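Local structure of prolyl 4-hydroxylase (5C5T) at residues R83-T88 with Q125-K130; G132-H137 with G209-S214; M158-A163 with K217-Q222. The protein probably hydroxylates proline residues in collagen-like chains as an iron- and 2-oxoglutarate-dependent dioxygenase. One frame throughout, in Å; residues are numbered along the deposited sequence.

Overall arrangement
Three contacts show how an antiparallel fold surrounds one bound 2-oxoglutarate, which all of them touch. From the N terminus, contact 1 pairs 83-88 with 125-130, closing a loop that contains helix 96-109, and it is complete before either of the others opens. Contact 2 then joins 132-137 to 209-214, and contact 3 joins 158-163 to 217-222; their segments alternate, so these two cross. Contacts 1 and 3 lie in one six-stranded sheet, where strand 217-225 runs between strands 120-129 and 153-160. Contact 2 belongs to the second sheet, whose edge strand 83-84 links it back to contact 1.

Contact 1: residues R83-T88 with Q125-K130. With AKG (2-oxoglutaric acid), chain C.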
loop_
_atom_site.group_PDB
_atom_site.type_symbol
_atom_site.label_atom_id
_atom_site.label_comp_id
_atom_site.label_asym_id
_atom_site.label_seq_id
_atom_site.Cartn_x
_atom_site.Cartn_y
_atom_site.Cartn_z
ATOM N N ARG A 83 5.099 -12.233 6.889
ATOM C CA ARG A 83 3.788 -12.042 6.294
ATOM C C ARG A 83 2.926 -13.284 6.415
ATOM O O ARG A 83 3.336 -14.405 6.080
ATOM C CB ARG A 83 3.919 -11.650 4.832
ATOM C CG ARG A 83 2.596 -11.234 4.203
ATOM C CD ARG A 83 2.782 -10.923 2.734
ATOM N NE ARG A 83 3.210 -12.108 1.978
ATOM C CZ ARG A 83 3.663 -12.073 0.723
ATOM N NH1 ARG A 83 3.759 -10.905 0.093
ATOM N NH2 ARG A 83 4.027 -13.200 0.103
ATOM N N ASN A 84 1.712 -13.048 6.887
ATOM C CA ASN A 84 0.740 -14.084 7.143
ATOM C C ASN A 84 -0.571 -13.542 6.599
ATOM O O ASN A 84 -1.332 -12.924 7.340
ATOM C CB ASN A 84 0.656 -14.375 8.653
ATOM C CG ASN A 84 -0.328 -15.464 8.994
ATOM O OD1 ASN A 84 -0.624 -16.327 8.171
ATOM N ND2 ASN A 84 -0.840 -15.435 10.229
ATOM N N SER A 85 -0.766 -13.719 5.288
ATOM C CA SER A 85 -1.922 -13.215 4.522
ATOM C C SER A 85 -2.019 -14.026 3.218
ATOM O O SER A 85 -1.127 -14.822 2.903
ATOM C CB SER A 85 -1.805 -11.725 4.199
ATOM O OG SER A 85 -0.702 -11.487 3.344
ATOM N N GLU A 86 -3.125 -13.840 2.507
ATOM C CA GLU A 86 -3.362 -14.423 1.174
ATOM C C GLU A 86 -3.252 -13.271 0.189
ATOM O O GLU A 86 -3.578 -12.151 0.558
ATOM C CB GLU A 86 -4.751 -15.052 1.117
ATOM C CG GLU A 86 -4.906 -16.256 2.009
ATOM C CD GLU A 86 -5.003 -15.892 3.475
ATOM O OE1 GLU A 86 -5.864 -15.038 3.854
ATOM O OE2 GLU A 86 -4.201 -16.474 4.246
ATOM N N GLN A 87 -2.737 -13.529 -1.014
ATOM C CA GLN A 87 -2.577 -12.490 -2.034
ATOM C C GLN A 87 -2.952 -12.914 -3.450
ATOM O O GLN A 87 -2.832 -14.076 -3.828
ATOM C CB GLN A 87 -1.139 -11.991 -2.077
ATOM C CG GLN A 87 -0.594 -11.515 -0.737
ATOM C CD GLN A 87 0.355 -12.526 -0.173
ATOM O OE1 GLN A 87 1.251 -12.994 -0.874
ATOM N NE2 GLN A 87 0.153 -12.897 1.083
ATOM N N THR A 88 -3.373 -11.950 -4.260
ATOM C CA THR A 88 -3.437 -12.164 -5.692
ATOM C C THR A 88 -2.982 -10.918 -6.447
ATOM O O THR A 88 -2.892 -9.825 -5.862
ATOM C CB THR A 88 -4.857 -12.603 -6.124
ATOM O OG1 THR A 88 -4.843 -13.008 -7.488
ATOM C CG2 THR A 88 -5.917 -11.495 -5.901
ATOM N N GLN A 125 -1.479 -5.615 -6.311
ATOM C CA GLN A 125 -1.697 -6.766 -5.455
ATOM C C GLN A 125 -2.907 -6.507 -4.569
ATOM O O GLN A 125 -3.055 -5.406 -3.998
ATOM C CB GLN A 125 -0.488 -7.029 -4.584
ATOM C CG GLN A 125 -0.574 -8.233 -3.668
ATOM C CD GLN A 125 0.414 -8.120 -2.528
ATOM O OE1 GLN A 125 0.176 -7.401 -1.562
ATOM N NE2 GLN A 125 1.517 -8.840 -2.627
ATOM N N VAL A 126 -3.801 -7.497 -4.455
ATOM C CA VAL A 126 -4.849 -7.448 -3.423
ATOM C C VAL A 126 -4.528 -8.526 -2.376
ATOM O O VAL A 126 -4.228 -9.674 -2.729
ATOM C CB VAL A 126 -6.277 -7.619 -4.043
ATOM C CG1 VAL A 126 -7.354 -7.831 -2.955
ATOM C CG2 VAL A 126 -6.604 -6.404 -4.965
ATOM N N ALA A 127 -4.551 -8.152 -1.089
ATOM C CA ALA A 127 -4.241 -9.065 -0.023
ATOM C C ALA A 127 -5.344 -9.095 1.013
ATOM O O ALA A 127 -6.001 -8.084 1.249
ATOM C CB ALA A 127 -2.905 -8.657 0.683
ATOM N N ARG A 128 -5.471 -10.241 1.678
ATOM C CA ARG A 128 -6.513 -10.460 2.682
ATOM C C ARG A 128 -5.937 -11.050 3.953
ATOM O O ARG A 128 -5.065 -11.923 3.917
ATOM C CB ARG A 128 -7.599 -11.401 2.140
ATOM C CG ARG A 128 -8.688 -11.781 3.195
ATOM C CD ARG A 128 -9.929 -12.340 2.483
ATOM N NE ARG A 128 -11.040 -12.651 3.397
ATOM C CZ ARG A 128 -11.188 -13.834 3.979
ATOM N NH1 ARG A 128 -10.283 -14.787 3.787
ATOM N NH2 ARG A 128 -12.229 -14.055 4.777
ATOM N N TYR A 129 -6.449 -10.539 5.072
ATOM C CA TYR A 129 -6.142 -10.990 6.408
ATOM C C TYR A 129 -7.400 -11.527 7.111
ATOM O O TYR A 129 -8.389 -10.792 7.276
ATOM C CB TYR A 129 -5.604 -9.856 7.261
ATOM C CG TYR A 129 -4.392 -9.140 6.768
ATOM C CD1 TYR A 129 -3.129 -9.533 7.121
ATOM C CD2 TYR A 129 -4.522 -8.038 5.940
ATOM C CE1 TYR A 129 -2.002 -8.841 6.679
ATOM C CE2 TYR A 129 -3.409 -7.330 5.506
ATOM C CZ TYR A 129 -2.160 -7.749 5.878
ATOM O OH TYR A 129 -1.065 -7.061 5.445
ATOM N N LYS A 130 -7.336 -12.795 7.507
ATOM C CA LYS A 130 -8.289 -13.383 8.423
ATOM C C LYS A 130 -7.936 -13.112 9.880
ATOM O O LYS A 130 -6.819 -12.703 10.214
ATOM C CB LYS A 130 -8.329 -14.889 8.190
ATOM C CG LYS A 130 -8.841 -15.277 6.867
ATOM C CD LYS A 130 -8.833 -16.801 6.715
ATOM C CE LYS A 130 -9.882 -17.457 7.619
ATOM N NZ LYS A 130 -9.476 -18.809 8.121
HETATM C C1 AKG C . 2.287 -4.499 2.600
HETATM O O1 AKG C . 1.505 -5.279 1.975
HETATM O O2 AKG C . 3.459 -4.343 2.165
HETATM C C2 AKG C . 1.850 -3.879 3.898
HETATM O O5 AKG C . 2.699 -3.397 4.598
HETATM C C3 AKG C . 0.365 -3.891 4.295
HETATM C C4 AKG C . 0.110 -3.129 5.570
HETATM C C5 AKG C . -1.237 -3.444 6.168
HETATM O O3 AKG C . -1.799 -4.548 5.921
HETATM O O4 AKG C . -1.801 -2.576 6.901
HETATM O O HOH W 1 -0.331 -8.777 3.115
#
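A serine methylene lies over one face of the Tyr129 ring, while one water joins the hydroxyls of the same two residues. Ser85 CB sits 4.2 Å from the Tyr129 ring centroid, 27° off the ring normal, a CH-pi contact. The first torsion of Ser85 (chi1 64°) sets OG between the backbone N and the carbonyl carbon, and from there OG meets the water at 2.7 Å. That water lies 3.0 Å from Tyr129 OH. The same phenol reaches the far carboxylate of 2-oxoglutarate, Tyr129 OH to AKG O3 being a weak and unsettled 2.7 Å hydrogen bond, since the proton could go to another acceptor instead. Ser85 OG also accepts a bent hydrogen bond from Gln87 NE2 at 2.8 Å, so the water and the Gln87 amide both help to hold the hydroxyl in place.

Beyond Ser85, regular antiparallel pairing takes over. Glu86 and Arg128 exchange two backbone bonds, Glu86 N to Arg128 O at 3.1 Å and Arg128 N to Glu86 O at 2.9 Å, and Thr88 pairs with Val126 in the same way. Between them lies the non-hydrogen-bonded pair Gln87-Ala127, where Gln87 CG packs 3.9 Å from Ala127 CB. Gln87 runs alongside Gln125 in the same direction, their amide planes turned 46° apart. The Gln125 oxygen is taken by Asn221 ND2, so this second-shell amide probably helps to orient a ligand-binding one. On the other face, Arg128 forms a salt bridge with Glu216. Helix 47-59 backs that face, its Ala57 touching Thr88 and Val126. The pairing adds an outer strand to the larger sheet of the double-stranded beta-helix fold known from 2-oxoglutarate oxygenases, with Tyr129 reaching from the neighbouring strand to the cosubstrate.

Contact 2: residues G132-H137 with G209-S214; sequences GQYYYH and GLPVKS. With AKG (2-oxoglutaric acid), chain C.
Two consecutive tyrosines take different first torsions beside the chain at Gly209 and Pro211. In Tyr134, CG stands between the backbone N and the carbonyl carbon (chi1 62°), which carries the ring away from 209-214 and leaves CB to do the touching. In Tyr135, CG is turned opposite the backbone N (chi1 -163°), and the ring's CD2-CE2 side comes beside the C1 end of the bound 2-oxoglutarate. Tyr134 CB rests 3.5 Å from Gly209 O and 3.9 Å from Pro211 CG, with the proline carbon set obliquely to the ring. The phenol end of Tyr134 is anchored by a hydrogen bond to Pro80 O, outside the pair.

The two segments run nearly antiparallel and are joined by four backbone bonds. Tyr135 and Gly209 bond reciprocally, Tyr135 N to Gly209 O at 2.9 Å and Gly209 N to Tyr135 O at 3.0 Å, each donor on a lone pair in the carbonyl plane; the first is almost straight (177°), the second clearly bent. The pairing then continues outside the regular bridge with Gly132 N to Val212 O at 2.8 Å and Val212 N to Gln133 O at 3.1 Å. The same Gln133 oxygen also receives a longer, weaker contact from the CA hydrogen of Pro211.

Both members of the reciprocal pair touch the cosubstrate. Tyr135 CE2 lies 3.5 Å from AKG C1, set obliquely, and its ring also stacks with that of His138, a ligand of the bound zinc ion. Gly209, which has no side chain, brings its CA within 3.6 Å of AKG C5 at the far carboxylate. One cross-strand pair, a ring from one segment and a bare CA from the other, thus lines both ends of 2-oxoglutarate, next to the zinc ion held by His138, Asp140 and His207, a two-histidine, one-carboxylate site of the kind that holds iron in this enzyme family.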
loop_
_atom_site.group_PDB
_atom_site.type_symbol
_atom_site.label_atom_id
_atom_site.label_comp_id
_atom_site.label_asym_id
_atom_site.label_seq_id
_atom_site.Cartn_x
_atom_site.Cartn_y
_atom_site.Cartn_z
ATOM N N GLY A 132 -6.282 -13.305 13.216
ATOM C CA GLY A 132 -5.026 -13.910 13.575
ATOM C C GLY A 132 -3.909 -13.564 12.602
ATOM O O GLY A 132 -2.728 -13.828 12.897
ATOM N N GLN A 133 -4.285 -13.019 11.438
ATOM C CA GLN A 133 -3.316 -12.751 10.375
ATOM C C GLN A 133 -2.794 -11.309 10.476
ATOM O O GLN A 133 -3.447 -10.417 11.020
ATOM C CB GLN A 133 -3.926 -13.047 9.006
ATOM C CG GLN A 133 -4.171 -14.542 8.820
ATOM C CD GLN A 133 -4.414 -14.945 7.406
ATOM O OE1 GLN A 133 -5.220 -14.370 6.717
ATOM N NE2 GLN A 133 -3.693 -15.956 6.955
ATOM N N TYR A 134 -1.576 -11.121 9.977
ATOM C CA TYR A 134 -0.811 -9.906 10.236
ATOM C C TYR A 134 0.386 -9.879 9.300
ATOM O O TYR A 134 0.639 -10.842 8.618
ATOM C CB TYR A 134 -0.316 -9.843 11.681
ATOM C CG TYR A 134 0.625 -10.949 12.068
ATOM C CD1 TYR A 134 0.137 -12.207 12.471
ATOM C CD2 TYR A 134 2.003 -10.764 11.988
ATOM C CE1 TYR A 134 1.000 -13.216 12.831
ATOM C CE2 TYR A 134 2.863 -11.777 12.343
ATOM C CZ TYR A 134 2.352 -12.994 12.759
ATOM O OH TYR A 134 3.194 -14.018 13.113
ATOM N N TYR A 135 1.095 -8.749 9.277
ATOM C CA TYR A 135 2.326 -8.569 8.468
ATOM C C TYR A 135 3.335 -7.869 9.384
ATOM O O TYR A 135 3.209 -6.663 9.617
ATOM C CB TYR A 135 2.043 -7.741 7.191
ATOM C CG TYR A 135 3.100 -7.805 6.087
ATOM C CD1 TYR A 135 4.403 -8.264 6.323
ATOM C CD2 TYR A 135 2.767 -7.389 4.800
ATOM C CE1 TYR A 135 5.333 -8.314 5.297
ATOM C CE2 TYR A 135 3.693 -7.423 3.780
ATOM C CZ TYR A 135 4.956 -7.916 4.011
ATOM O OH TYR A 135 5.883 -7.947 2.991
ATOM N N TYR A 136 4.318 -8.617 9.911
ATOM C CA TYR A 136 5.360 -8.074 10.802
ATOM C C TYR A 136 6.111 -6.884 10.208
ATOM O O TYR A 136 6.228 -6.794 9.004
ATOM C CB TYR A 136 6.380 -9.148 11.132
ATOM C CG TYR A 136 7.412 -8.798 12.177
ATOM C CD1 TYR A 136 7.073 -8.732 13.524
ATOM C CD2 TYR A 136 8.737 -8.582 11.823
ATOM C CE1 TYR A 136 8.021 -8.419 14.486
ATOM C CE2 TYR A 136 9.696 -8.285 12.779
ATOM C CZ TYR A 136 9.330 -8.209 14.115
ATOM O OH TYR A 136 10.265 -7.920 15.090
ATOM N N HIS A 137 6.624 -5.987 11.052
ATOM C CA HIS A 137 7.221 -4.750 10.523
ATOM C C HIS A 137 8.350 -4.979 9.525
ATOM O O HIS A 137 9.184 -5.856 9.654
ATOM C CB HIS A 137 7.680 -3.810 11.650
ATOM C CG HIS A 137 8.652 -4.387 12.622
ATOM N ND1 HIS A 137 9.985 -4.593 12.329
ATOM C CD2 HIS A 137 8.489 -4.757 13.917
ATOM C CE1 HIS A 137 10.597 -5.078 13.398
ATOM N NE2 HIS A 137 9.714 -5.173 14.375
ATOM N N GLY A 209 1.277 -4.412 9.278
ATOM C CA GLY A 209 -0.154 -4.586 9.426
ATOM C C GLY A 209 -0.372 -5.362 10.721
ATOM O O GLY A 209 0.081 -6.490 10.842
ATOM N N LEU A 210 -1.051 -4.758 11.689
ATOM C CA LEU A 210 -1.251 -5.386 12.987
ATOM C C LEU A 210 -2.283 -6.510 12.937
ATOM O O LEU A 210 -3.099 -6.624 12.015
ATOM C CB LEU A 210 -1.668 -4.317 14.011
ATOM C CG LEU A 210 -0.670 -3.177 14.254
ATOM C CD1 LEU A 210 -1.120 -2.317 15.407
ATOM C CD2 LEU A 210 0.737 -3.708 14.518
ATOM N N PRO A 211 -2.256 -7.393 13.936
ATOM C CA PRO A 211 -3.187 -8.520 13.789
ATOM C C PRO A 211 -4.657 -8.149 13.737
ATOM O O PRO A 211 -5.092 -7.218 14.431
ATOM C CB PRO A 211 -2.878 -9.348 15.036
ATOM C CG PRO A 211 -1.450 -9.018 15.349
ATOM C CD PRO A 211 -1.354 -7.566 15.088
ATOM N N VAL A 212 -5.394 -8.860 12.888
ATOM C CA VAL A 212 -6.842 -8.710 12.821
ATOM C C VAL A 212 -7.416 -9.542 13.954
ATOM O O VAL A 212 -7.090 -10.718 14.084
ATOM C CB VAL A 212 -7.392 -9.142 11.485
ATOM C CG1 VAL A 212 -8.944 -9.215 11.511
ATOM C CG2 VAL A 212 -6.903 -8.171 10.411
ATOM N N LYS A 213 -8.295 -8.934 14.743
ATOM C CA LYS A 213 -8.925 -9.647 15.859
ATOM C C LYS A 213 -10.306 -10.158 15.486
ATOM O O LYS A 213 -10.736 -11.233 15.939
ATOM C CB LYS A 213 -9.044 -8.740 17.066
ATOM C CG LYS A 213 -7.739 -8.289 17.622
ATOM C CD LYS A 213 -8.030 -7.310 18.735
ATOM C CE LYS A 213 -6.886 -6.403 19.038
ATOM N NZ LYS A 213 -7.222 -5.597 20.249
ATOM N N SER A 214 -11.008 -9.391 14.669
ATOM C CA SER A 214 -12.331 -9.823 14.280
ATOM C C SER A 214 -12.720 -9.263 12.911
ATOM O O SER A 214 -12.318 -8.166 12.500
ATOM C CB SER A 214 -13.366 -9.436 15.334
ATOM O OG SER A 214 -13.644 -8.066 15.287
HETATM C C1 AKG C . 2.287 -4.499 2.600
HETATM O O1 AKG C . 1.505 -5.279 1.975
HETATM O O2 AKG C . 3.459 -4.343 2.165
HETATM C C2 AKG C . 1.850 -3.879 3.898
HETATM O O5 AKG C . 2.699 -3.397 4.598
HETATM C C3 AKG C . 0.365 -3.891 4.295
HETATM C C4 AKG C . 0.110 -3.129 5.570
HETATM C C5 AKG C . -1.237 -3.444 6.168
HETATM O O3 AKG C . -1.799 -4.548 5.921
HETATM O O4 AKG C . -1.801 -2.576 6.901
#

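Contact 3: residues M158-A163 with K217-Q222. With AKG (2-oxoglutaric acid), chain C.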
loop_
_atom_site.group_PDB
_atom_site.type_symbol
_atom_site.label_atom_id
_atom_site.label_comp_id
_atom_site.label_asym_id
_atom_site.label_seq_id
_atom_site.Cartn_x
_atom_site.Cartn_y
_atom_site.Cartn_z
ATOM N N MET A 158 -1.669 2.433 -0.854
ATOM C CA MET A 158 -2.420 1.283 -0.360
ATOM C C MET A 158 -3.871 1.741 -0.096
ATOM O O MET A 158 -4.122 2.781 0.561
ATOM C CB MET A 158 -1.821 0.699 0.920
ATOM C CG MET A 158 -2.588 -0.499 1.477
ATOM S SD MET A 158 -2.019 -1.074 3.092
ATOM C CE MET A 158 -2.183 0.404 4.060
ATOM N N VAL A 159 -4.828 0.972 -0.622
ATOM C CA VAL A 159 -6.254 1.262 -0.407
ATOM C C VAL A 159 -6.872 0.216 0.475
ATOM O O VAL A 159 -6.697 -0.980 0.218
ATOM C CB VAL A 159 -7.045 1.316 -1.740
ATOM C CG1 VAL A 159 -8.440 1.879 -1.479
ATOM C CG2 VAL A 159 -6.344 2.079 -2.760
ATOM N N TYR A 160 -7.591 0.633 1.524
ATOM C CA TYR A 160 -8.393 -0.328 2.330
ATOM C C TYR A 160 -9.680 -0.647 1.587
ATOM O O TYR A 160 -10.493 0.259 1.342
ATOM C CB TYR A 160 -8.733 0.236 3.727
ATOM C CG TYR A 160 -7.517 0.610 4.573
ATOM C CD1 TYR A 160 -6.683 -0.341 5.056
ATOM C CD2 TYR A 160 -7.236 1.939 4.854
ATOM C CE1 TYR A 160 -5.553 0.000 5.824
ATOM C CE2 TYR A 160 -6.110 2.297 5.600
ATOM C CZ TYR A 160 -5.280 1.311 6.080
ATOM O OH TYR A 160 -4.180 1.670 6.853
ATOM N N LEU A 161 -9.840 -1.904 1.173
ATOM C CA LEU A 161 -11.068 -2.316 0.495
ATOM C C LEU A 161 -12.114 -2.789 1.484
ATOM O O LEU A 161 -13.303 -2.621 1.224
ATOM C CB LEU A 161 -10.791 -3.422 -0.518
ATOM C CG LEU A 161 -9.701 -3.110 -1.555
ATOM C CD1 LEU A 161 -9.688 -4.225 -2.611
ATOM C CD2 LEU A 161 -9.838 -1.797 -2.231
ATOM N N LYS A 162 -11.671 -3.397 2.578
ATOM C CA LYS A 162 -12.554 -3.874 3.626
ATOM C C LYS A 162 -11.847 -3.759 4.982
ATOM O O LYS A 162 -10.678 -4.170 5.139
ATOM C CB LYS A 162 -12.991 -5.314 3.371
ATOM C CG LYS A 162 -14.033 -5.819 4.406
ATOM C CD LYS A 162 -14.704 -7.130 3.964
ATOM C CE LYS A 162 -15.878 -7.469 4.894
ATOM N NZ LYS A 162 -16.666 -8.616 4.365
ATOM N N ALA A 163 -12.529 -3.153 5.944
ATOM C CA ALA A 163 -11.995 -2.979 7.298
ATOM C C ALA A 163 -12.515 -4.037 8.283
ATOM O O ALA A 163 -13.622 -4.565 8.082
ATOM C CB ALA A 163 -12.349 -1.602 7.795
ATOM N N LYS A 217 -9.803 -8.083 6.806
ATOM C CA LYS A 217 -9.156 -6.891 6.272
ATOM C C LYS A 217 -8.685 -7.218 4.847
ATOM O O LYS A 217 -7.997 -8.223 4.645
ATOM C CB LYS A 217 -7.976 -6.456 7.153
ATOM C CG LYS A 217 -7.067 -5.359 6.591
ATOM C CD LYS A 217 -5.980 -5.060 7.621
ATOM C CE LYS A 217 -4.958 -4.070 7.099
ATOM N NZ LYS A 217 -3.835 -3.921 8.050
ATOM N N ILE A 218 -9.056 -6.379 3.894
ATOM C CA ILE A 218 -8.624 -6.537 2.504
ATOM C C ILE A 218 -8.043 -5.192 2.034
ATOM O O ILE A 218 -8.700 -4.148 2.203
ATOM C CB ILE A 218 -9.770 -7.024 1.595
ATOM C CG1 ILE A 218 -10.457 -8.240 2.215
ATOM C CG2 ILE A 218 -9.217 -7.298 0.208
ATOM C CD1 ILE A 218 -11.582 -8.791 1.385
ATOM N N ILE A 219 -6.831 -5.242 1.456
ATOM C CA ILE A 219 -6.161 -4.089 0.892
ATOM C C ILE A 219 -5.783 -4.303 -0.585
ATOM O O ILE A 219 -5.648 -5.443 -1.081
ATOM C CB ILE A 219 -4.907 -3.775 1.729
ATOM C CG1 ILE A 219 -3.925 -4.928 1.664
ATOM C CG2 ILE A 219 -5.338 -3.428 3.149
ATOM C CD1 ILE A 219 -2.612 -4.645 2.371
ATOM N N ALA A 220 -5.595 -3.187 -1.284
ATOM C CA ALA A 220 -4.959 -3.112 -2.601
ATOM C C ALA A 220 -3.671 -2.281 -2.530
ATOM O O ALA A 220 -3.661 -1.164 -2.009
ATOM C CB ALA A 220 -5.913 -2.546 -3.613
ATOM N N ASN A 221 -2.561 -2.912 -2.928
ATOM C CA ASN A 221 -1.237 -2.265 -2.942
ATOM C C ASN A 221 -0.819 -1.880 -4.318
ATOM O O ASN A 221 -0.667 -2.735 -5.204
ATOM C CB ASN A 221 -0.154 -3.204 -2.367
ATOM C CG ASN A 221 -0.214 -3.328 -0.882
ATOM O OD1 ASN A 221 -0.186 -2.350 -0.168
ATOM N ND2 ASN A 221 -0.227 -4.571 -0.396
ATOM N N GLN A 222 -0.630 -0.582 -4.507
ATOM C CA GLN A 222 -0.027 -0.030 -5.754
ATOM C C GLN A 222 1.392 0.452 -5.442
ATOM O O GLN A 222 1.568 1.485 -4.831
ATOM C CB GLN A 222 -0.864 1.102 -6.326
ATOM C CG GLN A 222 -0.222 1.771 -7.542
ATOM C CD GLN A 222 -0.066 0.831 -8.737
ATOM O OE1 GLN A 222 -1.009 0.615 -9.497
ATOM N NE2 GLN A 222 1.096 0.213 -8.859
HETATM C C1 AKG C . 2.287 -4.499 2.600
HETATM O O1 AKG C . 1.505 -5.279 1.975
HETATM O O2 AKG C . 3.459 -4.343 2.165
HETATM C C2 AKG C . 1.850 -3.879 3.898
HETATM O O5 AKG C . 2.699 -3.397 4.598
HETATM C C3 AKG C . 0.365 -3.891 4.295
HETATM C C4 AKG C . 0.110 -3.129 5.570
HETATM C C5 AKG C . -1.237 -3.444 6.168
HETATM O O3 AKG C . -1.799 -4.548 5.921
HETATM O O4 AKG C . -1.801 -2.576 6.901
#
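A classic beta bulge interrupts this antiparallel pairing in the six-stranded sheet that carries much of the 2-oxoglutarate pocket. Leu161 and Lys162 both face Ile218, whose carbonyl oxygen accepts two bonds, from Leu161 N at 2.7 Å and from Lys162 N at 3.1 Å. The extra residue shifts the register by one, and regular pairing continues on the other side with Val159 and Ala220 bonded reciprocally.

The residues lining the pocket are Met158, Ile219 and Asn221, joined by Lys217 at the strand's start; Tyr160, on the same face, is second-shell, its hydroxyl bonded to Thr172, which binds the ligand. Met158 and Ile219 cross obliquely, Met158 SD lying 3.7 Å from Ile219 CD1. The first torsion of Ile219 (chi1 63°) swings its longer branch toward the ligand, so that CD1 comes 3.6 Å from AKG C3. Lys217 is fully extended, passing with CE at the edge of the Tyr160 ring, and its NZ grips the far carboxylate: AKG O4 at 2.7 Å and, weakly, AKG O3. Gly170 O also accepts from that ammonium. At the other end, Asn221 ND2 gives AKG O1 a weak hydrogen bond of 3.0 Å, while Asn221 OD1 lies 3.4 Å from Met158 CG.

On the opposite face, Leu161 crosses Ile218 at about a right angle and also reaches Ala220 CB. Leu53 and Ile54 of helix 47-59 pack against this side, strand 120-129 flanks 217-222, and strand 188-192 borders 158-160 on its far edge.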